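Local atomic coordinates of unconventional myosin IB (Entamoeba histolytica, PDB entry 5XGG), a protein that is a class I myosin, probably an actin-based motor, whose C-terminal SH3 domain likely recognises proline-rich partner proteins. Residues 15-18 / 19-22. Sequence-based numbering, arbitrary orientation.
Sequences AAND and EELS
The carboxylate of E20 and the side-chain amide of N17 are the flat groups about which this turn is organised, set at a steep 65° to one another. The backbone N of A16 gives OE1 of E20 a nearly straight hydrogen bond of 2.9 Å from above the carboxylate plane, and Y13 OH is also hydrogen-bonded to this oxygen; the methyl of A16 lies 3.5 Å from it. At the other oxygen, OE2, ND2 of N17 makes a weak hydrogen bond of 3.5 Å. N of E19 meets OD1 of N17 in the carbonyl plane, on a lone pair, at 3.1 Å, although the bond is noticeably bent. A chi1 of 50° folds the N17 amide back over the turn, bringing OD1 to N of E19. Residues 17-20 thus illustrate an Asx turn, formed by N17, overlapping a type I beta turn, whose classical bond runs from N of E20 to O of N17 (3.1 Å). One water donates to D18 OD2 and E19 OE2, bridging the two carboxylates, and probably eases the repulsion between their like charges. Where the two arms of the loop come back together, N of A15 donates to OG of S22 at 2.9 Å, nearly straight at 166°, and the CB atoms of A15 and E20 pack 3.6 Å apart. The whole forms part of the RT loop of the SH3 fold, between strands 6-9 and 28-35: the backbones of E19 and L21 pair with W49, and L21 packs on I50 of strand 46-51.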
loop_
_atom_site.group_PDB
_atom_site.type_symbol
_atom_site.label_atom_id
_atom_site.label_comp_id
_atom_site.label_asym_id
_atom_site.label_seq_id
_atom_site.Cartn_x
_atom_site.Cartn_y
_atom_site.Cartn_z
ATOM N N ALA A 15 -6.561 -10.062 -3.696
ATOM C CA ALA A 15 -7.792 -9.316 -3.724
ATOM C C ALA A 15 -9.026 -10.187 -3.693
ATOM O O ALA A 15 -9.084 -11.182 -4.438
ATOM C CB ALA A 15 -7.825 -8.440 -4.963
ATOM N N ALA A 16 -9.985 -9.771 -2.880
ATOM C CA ALA A 16 -11.212 -10.544 -2.720
ATOM C C ALA A 16 -12.273 -10.091 -3.742
ATOM O O ALA A 16 -13.312 -10.736 -3.833
ATOM C CB ALA A 16 -11.776 -10.402 -1.319
ATOM N N ASN A 17 -12.018 -9.031 -4.493
ATOM C CA ASN A 17 -13.004 -8.495 -5.427
ATOM C C ASN A 17 -12.222 -7.496 -6.237
ATOM O O ASN A 17 -11.047 -7.153 -5.908
ATOM C CB ASN A 17 -14.177 -7.816 -4.702
ATOM C CG ASN A 17 -13.722 -6.838 -3.669
ATOM O OD1 ASN A 17 -13.113 -5.806 -3.973
ATOM N ND2 ASN A 17 -13.964 -7.151 -2.447
ATOM N N ASP A 18 -12.888 -7.029 -7.280
ATOM C CA ASP A 18 -12.293 -6.153 -8.279
ATOM C C ASP A 18 -11.763 -4.810 -7.776
ATOM O O ASP A 18 -10.897 -4.245 -8.441
ATOM C CB ASP A 18 -13.314 -5.860 -9.386
ATOM C CG ASP A 18 -13.477 -7.011 -10.314
ATOM O OD1 ASP A 18 -12.567 -7.779 -10.438
ATOM O OD2 ASP A 18 -14.588 -7.105 -10.856
ATOM N N GLU A 19 -12.250 -4.366 -6.624
ATOM C CA GLU A 19 -11.935 -3.080 -6.084
ATOM C C GLU A 19 -10.780 -3.139 -5.107
ATOM O O GLU A 19 -10.343 -2.112 -4.579
ATOM C CB GLU A 19 -13.097 -2.461 -5.391
ATOM C CG GLU A 19 -14.270 -2.077 -6.290
ATOM C CD GLU A 19 -15.090 -3.230 -6.809
ATOM O OE1 GLU A 19 -15.189 -4.299 -6.169
ATOM O OE2 GLU A 19 -15.715 -3.005 -7.883
ATOM N N GLU A 20 -10.312 -4.362 -4.822
ATOM C CA GLU A 20 -9.086 -4.563 -4.029
ATOM C C GLU A 20 -7.877 -4.753 -4.967
ATOM O O GLU A 20 -7.978 -5.065 -6.194
ATOM C CB GLU A 20 -9.250 -5.737 -3.041
ATOM C CG GLU A 20 -10.054 -5.333 -1.816
ATOM C CD GLU A 20 -10.470 -6.517 -0.988
ATOM O OE1 GLU A 20 -9.835 -7.561 -1.042
ATOM O OE2 GLU A 20 -11.453 -6.362 -0.201
ATOM N N LEU A 21 -6.709 -4.601 -4.333
ATOM C CA LEU A 21 -5.405 -4.747 -4.984
ATOM C C LEU A 21 -4.676 -5.936 -4.403
ATOM O O LEU A 21 -4.388 -6.010 -3.200
ATOM C CB LEU A 21 -4.627 -3.436 -4.821
ATOM C CG LEU A 21 -3.179 -3.378 -5.342
ATOM C CD1 LEU A 21 -3.163 -3.446 -6.842
ATOM C CD2 LEU A 21 -2.517 -2.039 -4.774
ATOM N N SER A 22 -4.251 -6.856 -5.258
ATOM C CA SER A 22 -3.320 -7.911 -4.867
ATOM C C SER A 22 -1.865 -7.482 -4.855
ATOM O O SER A 22 -1.494 -6.487 -5.533
ATOM C CB SER A 22 -3.430 -9.114 -5.826
ATOM O OG SER A 22 -4.764 -9.584 -5.969
HETATM O O HOH W 1 -16.522 -4.575 -10.404
#